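Local coordinates for sugar kinase, pfkB family (Thermotoga maritima, PDB 2AJR), which probably phosphorylates a sugar phosphate such as fructose 1-phosphate at the expense of ATP, as a member of the PfkB carbohydrate kinase family, at residues R190-G194 with P195-N199; V239-E242 with V243-I247; V280-F283 with I284-A288; K319-Y322 with D323-T326. All blocks are in the same frame, centred on the assembly; numbering follows the deposited sequence.

Contact 1 of 4, residues R190-G194 with P195-N199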
loop_
_atom_site.group_PDB
_atom_site.type_symbol
_atom_site.label_atom_id
_atom_site.label_comp_id
_atom_site.label_asym_id
_atom_site.label_seq_id
_atom_site.Cartn_x
_atom_site.Cartn_y
_atom_site.Cartn_z
ATOM N N ARG A 190 -27.020 -14.676 7.526
ATOM C CA ARG A 190 -27.072 -15.711 6.512
ATOM C C ARG A 190 -26.809 -17.084 7.151
ATOM O O ARG A 190 -27.448 -18.078 6.797
ATOM C CB ARG A 190 -26.034 -15.344 5.459
ATOM C CG ARG A 190 -26.418 -15.438 4.035
ATOM C CD ARG A 190 -27.852 -15.080 3.670
ATOM N NE ARG A 190 -28.253 -16.085 2.683
ATOM C CZ ARG A 190 -27.842 -16.109 1.416
ATOM N NH1 ARG A 190 -27.069 -15.143 0.930
ATOM N NH2 ARG A 190 -28.235 -17.092 0.612
ATOM N N ILE A 191 -25.910 -17.108 8.138
ATOM C CA ILE A 191 -25.639 -18.303 8.951
ATOM C C ILE A 191 -26.823 -18.686 9.846
ATOM O O ILE A 191 -27.200 -19.853 9.922
ATOM C CB ILE A 191 -24.392 -18.096 9.851
ATOM C CG1 ILE A 191 -23.117 -18.108 8.999
ATOM C CG2 ILE A 191 -24.325 -19.153 10.971
ATOM C CD1 ILE A 191 -21.871 -17.582 9.726
ATOM N N TYR A 192 -27.405 -17.712 10.526
ATOM C CA TYR A 192 -28.520 -18.003 11.450
ATOM C C TYR A 192 -29.843 -18.307 10.737
ATOM O O TYR A 192 -30.814 -18.660 11.397
ATOM C CB TYR A 192 -28.659 -16.928 12.544
ATOM C CG TYR A 192 -27.608 -17.135 13.607
ATOM C CD1 TYR A 192 -26.322 -16.630 13.437
ATOM C CD2 TYR A 192 -27.864 -17.891 14.742
ATOM C CE1 TYR A 192 -25.323 -16.851 14.375
ATOM C CE2 TYR A 192 -26.864 -18.116 15.704
ATOM C CZ TYR A 192 -25.592 -17.591 15.504
ATOM O OH TYR A 192 -24.575 -17.778 16.412
ATOM N N GLU A 193 -29.875 -18.167 9.409
ATOM C CA GLU A 193 -30.906 -18.804 8.587
ATOM C C GLU A 193 -30.808 -20.315 8.779
ATOM O O GLU A 193 -31.704 -20.954 9.262
ATOM C CB GLU A 193 -30.727 -18.518 7.070
ATOM C CG GLU A 193 -30.948 -17.078 6.566
ATOM C CD GLU A 193 -30.866 -16.938 5.022
ATOM O OE1 GLU A 193 -30.787 -17.956 4.304
ATOM O OE2 GLU A 193 -30.890 -15.797 4.511
ATOM N N GLY A 194 -29.666 -20.870 8.403
ATOM C CA GLY A 194 -29.576 -22.289 7.999
ATOM C C GLY A 194 -29.705 -23.210 9.176
ATOM O O GLY A 194 -29.574 -22.761 10.325
ATOM N N PRO A 195 -29.969 -24.489 8.900
ATOM C CA PRO A 195 -30.325 -25.514 9.882
ATOM C C PRO A 195 -29.324 -25.737 11.004
ATOM O O PRO A 195 -29.727 -26.148 12.097
ATOM C CB PRO A 195 -30.472 -26.791 9.035
ATOM C CG PRO A 195 -29.822 -26.497 7.754
ATOM C CD PRO A 195 -29.976 -25.026 7.536
ATOM N N GLU A 196 -28.047 -25.485 10.745
ATOM C CA GLU A 196 -27.028 -25.643 11.775
ATOM C C GLU A 196 -26.490 -24.296 12.204
ATOM O O GLU A 196 -26.604 -23.299 11.490
ATOM C CB GLU A 196 -25.906 -26.562 11.289
ATOM C CG GLU A 196 -26.343 -28.043 11.099
ATOM C CD GLU A 196 -26.562 -28.823 12.409
ATOM O OE1 GLU A 196 -26.372 -28.258 13.510
ATOM O OE2 GLU A 196 -26.921 -30.018 12.336
ATOM N N PHE A 197 -25.901 -24.277 13.391
ATOM C CA PHE A 197 -25.496 -23.042 14.026
ATOM C C PHE A 197 -24.098 -23.147 14.645
ATOM O O PHE A 197 -23.665 -24.235 15.040
ATOM C CB PHE A 197 -26.525 -22.673 15.102
ATOM C CG PHE A 197 -27.906 -22.435 14.559
ATOM C CD1 PHE A 197 -28.228 -21.223 13.967
ATOM C CD2 PHE A 197 -28.873 -23.431 14.621
ATOM C CE1 PHE A 197 -29.494 -20.996 13.443
ATOM C CE2 PHE A 197 -30.148 -23.224 14.100
ATOM C CZ PHE A 197 -30.459 -21.996 13.507
ATOM N N PRO A 198 -23.376 -22.015 14.726
ATOM C CA PRO A 198 -22.093 -21.999 15.406
ATOM C C PRO A 198 -22.206 -22.331 16.886
ATOM O O PRO A 198 -23.178 -21.969 17.512
ATOM C CB PRO A 198 -21.637 -20.553 15.234
ATOM C CG PRO A 198 -22.371 -20.066 14.066
ATOM C CD PRO A 198 -23.684 -20.698 14.145
ATOM N N ASN A 199 -21.208 -23.015 17.426
ATOM C CA ASN A 199 -21.138 -23.264 18.857
ATOM C C ASN A 199 -20.797 -21.989 19.643
ATOM O O ASN A 199 -21.384 -21.733 20.707
ATOM C CB ASN A 199 -20.108 -24.341 19.135
ATOM C CG ASN A 199 -20.484 -25.645 18.506
ATOM O OD1 ASN A 199 -20.098 -25.944 17.366
ATOM N ND2 ASN A 199 -21.295 -26.415 19.216
#
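Phe197 and Pro198 bring the loop that follows helix 185-193 back onto Tyr192 and Ile191 of that helix. Pro195 starts the reversal, its own ring reaching Arg170 of helix 164-174. Glu196 turns its side chain away from residues 190-194 and likewise lies against that neighbouring helix. Phe197 is the main point of return. With CG anti to its carbonyl carbon (chi1 -62°), the ring comes alongside Tyr192, and its CD1 is 3.4 Å from CD2 of Tyr192. The two rings meet obliquely, their planes 37° apart and their centroids separated by 5.5 Å. Carbonyl oxygens complete the seat of this phenyl group: Gly194 O sits over one face, 3.4 Å from Phe197 CZ, while Tyr192 O lies at the ring edge, 3.4 Å from Phe197 CE1. Pro198 then presses its CD against two residues of the helix, 3.6 Å from Ile191 CG2 and 3.9 Å from Tyr192 CZ. The phenol end of Tyr192 is anchored by Ser234 OG, a hydroxyl that also bonds to Pro198 O, so one serine ties helix and loop together. The arrangement is a helix-to-strand connection of the alpha/beta ribokinase-like fold, leading from helix 185-193 into strand 200-201 of the large sheet, with a small apolar and aromatic cluster at Ile191, Tyr192, Phe197 and Pro198.

Contact 2 of 4, residues V239-E242 with V243-I247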
loop_
_atom_site.group_PDB
_atom_site.type_symbol
_atom_site.label_atom_id
_atom_site.label_comp_id
_atom_site.label_asym_id
_atom_site.label_seq_id
_atom_site.Cartn_x
_atom_site.Cartn_y
_atom_site.Cartn_z
ATOM N N VAL A 239 -20.427 -10.577 22.609
ATOM C CA VAL A 239 -20.846 -9.368 21.908
ATOM C C VAL A 239 -20.161 -8.146 22.486
ATOM O O VAL A 239 -20.177 -7.927 23.687
ATOM C CB VAL A 239 -22.375 -9.190 21.981
ATOM C CG1 VAL A 239 -22.783 -7.892 21.353
ATOM C CG2 VAL A 239 -23.079 -10.377 21.308
ATOM N N SER A 240 -19.570 -7.339 21.608
ATOM C CA SER A 240 -18.790 -6.196 22.030
ATOM C C SER A 240 -19.673 -5.045 22.338
ATOM O O SER A 240 -20.676 -4.801 21.648
ATOM C CB SER A 240 -17.802 -5.775 20.974
ATOM O OG SER A 240 -16.756 -6.708 20.983
ATOM N N TYR A 241 -19.256 -4.323 23.370
ATOM C CA TYR A 241 -19.983 -3.195 23.864
ATOM C C TYR A 241 -19.001 -2.117 24.296
ATOM O O TYR A 241 -18.151 -2.347 25.150
ATOM C CB TYR A 241 -20.837 -3.649 25.025
ATOM C CG TYR A 241 -21.627 -2.536 25.608
ATOM C CD1 TYR A 241 -22.648 -1.925 24.872
ATOM C CD2 TYR A 241 -21.353 -2.069 26.899
ATOM C CE1 TYR A 241 -23.388 -0.889 25.415
ATOM C CE2 TYR A 241 -22.085 -1.033 27.443
ATOM C CZ TYR A 241 -23.097 -0.450 26.702
ATOM O OH TYR A 241 -23.808 0.564 27.256
ATOM N N GLU A 242 -19.116 -0.952 23.674
ATOM C CA GLU A 242 -18.296 0.216 23.996
ATOM C C GLU A 242 -16.796 -0.072 23.955
ATOM O O GLU A 242 -16.049 0.350 24.830
ATOM C CB GLU A 242 -18.706 0.802 25.338
ATOM C CG GLU A 242 -20.137 1.310 25.351
ATOM C CD GLU A 242 -20.347 2.521 24.442
ATOM O OE1 GLU A 242 -21.270 2.497 23.601
ATOM O OE2 GLU A 242 -19.596 3.507 24.573
ATOM N N VAL A 243 -16.379 -0.800 22.919
ATOM C CA VAL A 243 -14.966 -1.001 22.604
ATOM C C VAL A 243 -14.244 -1.969 23.544
ATOM O O VAL A 243 -13.610 -2.901 23.074
ATOM C CB VAL A 243 -14.191 0.365 22.557
ATOM C CG1 VAL A 243 -12.788 0.182 21.948
ATOM C CG2 VAL A 243 -15.004 1.426 21.795
ATOM N N LYS A 244 -14.325 -1.759 24.859
ATOM C CA LYS A 244 -13.492 -2.499 25.835
ATOM C C LYS A 244 -14.284 -3.379 26.814
ATOM O O LYS A 244 -13.887 -3.574 27.956
ATOM C CB LYS A 244 -12.609 -1.519 26.618
ATOM C CG LYS A 244 -13.350 -0.406 27.299
ATOM C CD LYS A 244 -12.382 0.551 27.950
ATOM C CE LYS A 244 -13.047 1.837 28.346
ATOM N NZ LYS A 244 -13.960 1.669 29.472
ATOM N N ASN A 245 -15.415 -3.893 26.361
ATOM C CA ASN A 245 -16.223 -4.808 27.145
ATOM C C ASN A 245 -16.860 -5.823 26.231
ATOM O O ASN A 245 -16.928 -5.629 25.008
ATOM C CB ASN A 245 -17.332 -4.076 27.879
ATOM C CG ASN A 245 -16.874 -2.781 28.476
ATOM O OD1 ASN A 245 -16.277 -2.768 29.549
ATOM N ND2 ASN A 245 -17.142 -1.670 27.772
ATOM N N ASP A 246 -17.325 -6.912 26.831
ATOM C CA ASP A 246 -17.986 -7.979 26.089
ATOM C C ASP A 246 -19.089 -8.618 26.924
ATOM O O ASP A 246 -18.889 -8.987 28.085
ATOM C CB ASP A 246 -16.968 -9.036 25.645
ATOM C CG ASP A 246 -16.094 -8.561 24.480
ATOM O OD1 ASP A 246 -16.604 -8.438 23.334
ATOM O OD2 ASP A 246 -14.894 -8.319 24.715
ATOM N N ILE A 247 -20.261 -8.729 26.318
ATOM C CA ILE A 247 -21.376 -9.433 26.909
ATOM C C ILE A 247 -21.228 -10.884 26.500
ATOM O O ILE A 247 -21.076 -11.181 25.323
ATOM C CB ILE A 247 -22.715 -8.866 26.404
ATOM C CG1 ILE A 247 -22.862 -7.410 26.854
ATOM C CG2 ILE A 247 -23.876 -9.701 26.919
ATOM C CD1 ILE A 247 -23.544 -6.533 25.861
#
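Val239 and Ile247 face each other as an antiparallel hydrogen-bonded pair, each satisfying the other's backbone: Val239 N to Ile247 O at 2.9 Å and Ile247 N to Val239 O at 2.8 Å. At the next position, a non-hydrogen-bonded pair, the side chains supply the link. Ser240 OG donates to Asp246 OD1 over 2.9 Å, meeting the carboxylate on its syn side, and the same oxygen has a weak, long ion pair with Lys202. Nearer the turn, Tyr241 N donates to Asn245 O at 3.1 Å. Tyr241 O is gripped by the side-chain amide of Asn245, whose ND2 donates over 2.9 Å with the acceptor close to the amide plane; CG of Asn245 beside its backbone N (chi1 -42°) brings the amide back across the hairpin. Lys244 N donates to Glu242 O at 2.7 Å, closing a classic gamma turn centred on Val243. Carbon contact adds to this, with Ile247 CD1 4.0 Å from Tyr241 CB. The hairpin belongs to the large sheet, with strand 254-259 pairing on the side of 245-247 away from 239-241. Helix 220-233 covers the Val239, Tyr241 and Ile247 face, where Phe220 and Tyr223 meet the Tyr241 ring edge-to-face.

Contact 3 of 4, residues V280-F283 with I284-A288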
loop_
_atom_site.group_PDB
_atom_site.type_symbol
_atom_site.label_atom_id
_atom_site.label_comp_id
_atom_site.label_asym_id
_atom_site.label_seq_id
_atom_site.Cartn_x
_atom_site.Cartn_y
_atom_site.Cartn_z
ATOM N N VAL A 280 -10.262 -20.594 21.483
ATOM C CA VAL A 280 -9.974 -21.885 20.866
ATOM C C VAL A 280 -9.012 -22.670 21.763
ATOM O O VAL A 280 -9.289 -23.816 22.110
ATOM C CB VAL A 280 -9.419 -21.763 19.422
ATOM C CG1 VAL A 280 -9.181 -23.151 18.830
ATOM C CG2 VAL A 280 -10.388 -20.998 18.559
ATOM N N TYR A 281 -7.921 -22.031 22.176
ATOM C CA TYR A 281 -6.943 -22.644 23.084
ATOM C C TYR A 281 -7.576 -23.162 24.379
ATOM O O TYR A 281 -7.235 -24.252 24.839
ATOM C CB TYR A 281 -5.832 -21.647 23.429
ATOM C CG TYR A 281 -4.823 -22.135 24.449
ATOM C CD1 TYR A 281 -3.693 -22.835 24.053
ATOM C CD2 TYR A 281 -4.985 -21.877 25.810
ATOM C CE1 TYR A 281 -2.751 -23.287 24.979
ATOM C CE2 TYR A 281 -4.037 -22.322 26.749
ATOM C CZ TYR A 281 -2.929 -23.026 26.319
ATOM O OH TYR A 281 -1.991 -23.475 27.209
ATOM N N TYR A 282 -8.469 -22.382 24.971
ATOM C CA TYR A 282 -9.064 -22.766 26.243
ATOM C C TYR A 282 -9.934 -23.988 26.051
ATOM O O TYR A 282 -9.910 -24.912 26.865
ATOM C CB TYR A 282 -9.918 -21.639 26.850
ATOM C CG TYR A 282 -10.344 -21.931 28.281
ATOM C CD1 TYR A 282 -11.399 -22.796 28.567
ATOM C CD2 TYR A 282 -9.669 -21.353 29.350
ATOM C CE1 TYR A 282 -11.765 -23.078 29.892
ATOM C CE2 TYR A 282 -10.029 -21.622 30.673
ATOM C CZ TYR A 282 -11.069 -22.479 30.941
ATOM O OH TYR A 282 -11.399 -22.711 32.260
ATOM N N PHE A 283 -10.733 -23.961 24.989
ATOM C CA PHE A 283 -11.574 -25.090 24.629
ATOM C C PHE A 283 -10.718 -26.347 24.482
ATOM O O PHE A 283 -10.960 -27.347 25.165
ATOM C CB PHE A 283 -12.331 -24.795 23.335
ATOM C CG PHE A 283 -13.174 -25.934 22.854
ATOM C CD1 PHE A 283 -14.256 -26.363 23.588
ATOM C CD2 PHE A 283 -12.890 -26.567 21.660
ATOM C CE1 PHE A 283 -15.035 -27.405 23.148
ATOM C CE2 PHE A 283 -13.667 -27.608 21.219
ATOM C CZ PHE A 283 -14.742 -28.026 21.964
ATOM N N ILE A 284 -9.697 -26.286 23.628
ATOM C CA ILE A 284 -8.809 -27.431 23.430
ATOM C C ILE A 284 -8.180 -27.926 24.737
ATOM O O ILE A 284 -8.197 -29.126 25.009
ATOM C CB ILE A 284 -7.674 -27.119 22.452
ATOM C CG1 ILE A 284 -8.212 -26.964 21.025
ATOM C CG2 ILE A 284 -6.622 -28.221 22.510
ATOM C CD1 ILE A 284 -7.118 -26.855 20.003
ATOM N N LYS A 285 -7.641 -27.009 25.540
ATOM C CA LYS A 285 -6.858 -27.396 26.717
ATOM C C LYS A 285 -7.707 -27.727 27.952
ATOM O O LYS A 285 -7.493 -28.762 28.569
ATOM C CB LYS A 285 -5.798 -26.338 27.065
ATOM C CG LYS A 285 -4.658 -26.187 26.042
ATOM C CD LYS A 285 -3.940 -27.509 25.683
ATOM C CE LYS A 285 -2.706 -27.278 24.787
ATOM N NZ LYS A 285 -2.159 -28.530 24.155
ATOM N N HIS A 286 -8.660 -26.875 28.313
ATOM C CA HIS A 286 -9.441 -27.084 29.548
ATOM C C HIS A 286 -10.946 -27.325 29.344
ATOM O O HIS A 286 -11.712 -27.222 30.297
ATOM C CB HIS A 286 -9.220 -25.907 30.506
ATOM C CG HIS A 286 -7.801 -25.434 30.552
ATOM N ND1 HIS A 286 -7.441 -24.124 30.320
ATOM C CD2 HIS A 286 -6.647 -26.106 30.769
ATOM C CE1 HIS A 286 -6.127 -24.007 30.403
ATOM N NE2 HIS A 286 -5.623 -25.195 30.673
ATOM N N GLY A 287 -11.371 -27.643 28.121
ATOM C CA GLY A 287 -12.765 -28.019 27.851
ATOM C C GLY A 287 -13.738 -26.853 27.681
ATOM O O GLY A 287 -13.351 -25.679 27.718
ATOM N N ALA A 288 -15.019 -27.193 27.539
ATOM C CA ALA A 288 -16.059 -26.241 27.145
ATOM C C ALA A 288 -16.722 -25.515 28.315
ATOM O O ALA A 288 -17.951 -25.514 28.438
ATOM C CB ALA A 288 -17.115 -26.956 26.326
#
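His286 N donates to Tyr282 O over 2.7 Å, one of the i to i+4 bonds that carry helix 271-286 to its C-terminal end. Ile284 N to Val280 O and Lys285 N to Tyr281 O, both 2.9 Å, continue the ladder upstream. The last bond, from Gly287 N to Phe283 O at 3.0 Å, is more bent (133° at the hydrogen). On the outside of the helix, the side chains pair with the same spacing. Tyr282 has CG anti to its backbone N (chi1 -170°), which sets the ring alongside the helix, where the edge of His286 meets one of its faces in an edge-to-face pair. The planes are 80° apart; ND1 leads, 3.6 Å from Tyr282 CE2, and His286 CB makes a CH-pi contact with the same ring. One residue earlier, the aliphatic part of Lys285 covers the Tyr281 ring, its CG 3.8 Å from the centroid and close to the ring normal. Phe283 instead meets the chain beyond the helix: Ala288 CB lies at its edge, 3.8 Å from CE1, while Phe178 stacks on the phenyl group. Val280 and Ile284 touch Val14 of strand 14-18. This is a helix C-terminus closed by a glycine of positive phi, Gly287, on a surface helix packed against the central sheet of the ribokinase-like fold.

Contact 4 of 4, residues K319-Y322 with D323-T326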
loop_
_atom_site.group_PDB
_atom_site.type_symbol
_atom_site.label_atom_id
_atom_site.label_comp_id
_atom_site.label_asym_id
_atom_site.label_seq_id
_atom_site.Cartn_x
_atom_site.Cartn_y
_atom_site.Cartn_z
ATOM N N LYS A 319 -1.733 -14.439 30.664
ATOM C CA LYS A 319 -1.970 -14.593 32.107
ATOM C C LYS A 319 -1.786 -13.284 32.882
ATOM O O LYS A 319 -2.479 -13.056 33.868
ATOM C CB LYS A 319 -1.052 -15.681 32.703
ATOM C CG LYS A 319 -1.526 -17.119 32.460
ATOM C CD LYS A 319 -0.611 -18.129 33.133
ATOM C CE LYS A 319 -1.215 -19.539 33.159
ATOM N NZ LYS A 319 -0.547 -20.428 34.180
ATOM N N LYS A 320 -0.859 -12.438 32.424
ATOM C CA LYS A 320 -0.611 -11.113 33.024
ATOM C C LYS A 320 -1.826 -10.187 33.028
ATOM O O LYS A 320 -1.874 -9.222 33.781
ATOM C CB LYS A 320 0.535 -10.402 32.291
ATOM C CG LYS A 320 1.918 -10.784 32.791
ATOM C CD LYS A 320 3.008 -10.380 31.795
ATOM C CE LYS A 320 4.398 -10.596 32.382
ATOM N NZ LYS A 320 5.479 -10.692 31.345
ATOM N N GLU A 321 -2.792 -10.479 32.172
ATOM C CA GLU A 321 -3.947 -9.630 32.016
ATOM C C GLU A 321 -5.105 -10.060 32.899
ATOM O O GLU A 321 -6.124 -9.371 32.938
ATOM C CB GLU A 321 -4.404 -9.622 30.553
ATOM C CG GLU A 321 -3.376 -9.072 29.571
ATOM C CD GLU A 321 -3.004 -7.619 29.832
ATOM O OE1 GLU A 321 -3.722 -6.923 30.587
ATOM O OE2 GLU A 321 -1.979 -7.176 29.273
ATOM N N TYR A 322 -4.971 -11.181 33.612
ATOM C CA TYR A 322 -6.075 -11.648 34.466
ATOM C C TYR A 322 -6.406 -10.645 35.566
ATOM O O TYR A 322 -7.508 -10.629 36.101
ATOM C CB TYR A 322 -5.818 -13.061 35.012
ATOM C CG TYR A 322 -6.662 -14.090 34.279
ATOM C CD1 TYR A 322 -6.258 -14.620 33.041
ATOM C CD2 TYR A 322 -7.902 -14.490 34.794
ATOM C CE1 TYR A 322 -7.068 -15.550 32.355
ATOM C CE2 TYR A 322 -8.710 -15.420 34.120
ATOM C CZ TYR A 322 -8.294 -15.944 32.906
ATOM O OH TYR A 322 -9.115 -16.850 32.259
ATOM N N ASP A 323 -5.447 -9.778 35.844
ATOM C CA ASP A 323 -5.569 -8.718 36.834
ATOM C C ASP A 323 -6.435 -7.530 36.389
ATOM O O ASP A 323 -6.957 -6.800 37.216
ATOM C CB ASP A 323 -4.154 -8.193 37.105
ATOM C CG ASP A 323 -3.912 -7.853 38.555
ATOM O OD1 ASP A 323 -4.800 -7.230 39.198
ATOM O OD2 ASP A 323 -2.805 -8.197 39.032
ATOM N N HIS A 324 -6.567 -7.328 35.086
ATOM C CA HIS A 324 -7.023 -6.049 34.541
ATOM C C HIS A 324 -8.423 -6.101 33.940
ATOM O O HIS A 324 -8.720 -5.329 33.042
ATOM C CB HIS A 324 -6.045 -5.556 33.461
ATOM C CG HIS A 324 -4.631 -5.419 33.935
ATOM N ND1 HIS A 324 -3.584 -6.115 33.368
ATOM C CD2 HIS A 324 -4.090 -4.666 34.922
ATOM C CE1 HIS A 324 -2.460 -5.795 33.982
ATOM N NE2 HIS A 324 -2.739 -4.924 34.935
ATOM N N PHE A 325 -9.278 -6.999 34.416
ATOM C CA PHE A 325 -10.674 -6.969 34.011
ATOM C C PHE A 325 -11.596 -7.510 35.083
ATOM O O PHE A 325 -11.163 -8.256 35.946
ATOM C CB PHE A 325 -10.883 -7.687 32.670
ATOM C CG PHE A 325 -10.639 -9.167 32.714
ATOM C CD1 PHE A 325 -11.650 -10.039 33.098
ATOM C CD2 PHE A 325 -9.417 -9.693 32.323
ATOM C CE1 PHE A 325 -11.441 -11.408 33.126
ATOM C CE2 PHE A 325 -9.192 -11.069 32.337
ATOM C CZ PHE A 325 -10.210 -11.928 32.746
ATOM N N THR A 326 -12.865 -7.109 35.035
ATOM C CA THR A 326 -13.866 -7.596 35.977
ATOM C C THR A 326 -14.908 -8.386 35.221
ATOM O O THR A 326 -15.054 -8.221 34.025
ATOM C CB THR A 326 -14.557 -6.440 36.803
ATOM O OG1 THR A 326 -15.164 -5.485 35.934
ATOM C CG2 THR A 326 -13.553 -5.716 37.713
#
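Glu321 and His324 carry the polar part of the contact, joined twice. Through the backbone, His324 N donates to Glu321 O at 3.0 Å, a nearly straight bond at the hydrogen (169°). Through the side chains, His324 ND1 donates to Glu321 OE1 at 2.9 Å in a His-carboxylate hydrogen bond. That bond is more bent: ND1 reaches OE1 from above the carboxylate plane, and carboxylate and imidazole are turned 50° against each other. Glu321 gets there by a bend at chi2 (-62°), which brings the carboxylate toward the imidazole of His324. Its other oxygen, OE2, is held in a salt bridge by Arg306, so both carboxylate oxygens have partners, and the neighbouring arginine would probably favour the charged form. Glu321 is also the third residue of a type I beta turn from Lys319 to Tyr322, with Tyr322 N bonded to Lys319 O at 3.1 Å. The turn leads the chain from helix 315-319 into strand 325-329, an outermost strand of the large sheet within the chain, next to 254-259. The aromatic part follows. Phe325 directs its edge at the face of Tyr322 in an edge-to-face pair, with centroids 5.4 Å apart; CZ leads, 4.0 Å from Tyr322 CD2. Carbonyl oxygens also border the phenyl group: Tyr322 O lies over one face, and Glu321 O is 3.4 Å from Phe325 CD2. Beyond the pair, Phe298 and Ile257 pack on Phe325, while Tyr322 leans on Lys295 and Phe296 of helix 290-304.

The four contacts follow one another along the chain, none nested in or crossing another; contacts 1, 2 and 4 close short connections, and contact 3 ends a helix. Contact 1 reverses the chain between helix 185-193 and strand 200-201. Contact 2 is the hairpin that adds strand 245-249 to strand 236-241. Contact 3 finishes helix 271-286 ahead of helix 290-304, and contact 4 leads from helix 315-319 into strand 325-329. Contacts 2 and 4 reach the same sheet, with strand 254-259 between their strands, and their nearest atoms are about 7 Å apart. Contacts 3 and 4 both touch helix 290-304, whereas contacts 1 and 4 lie farthest apart, about 33 Å between centres.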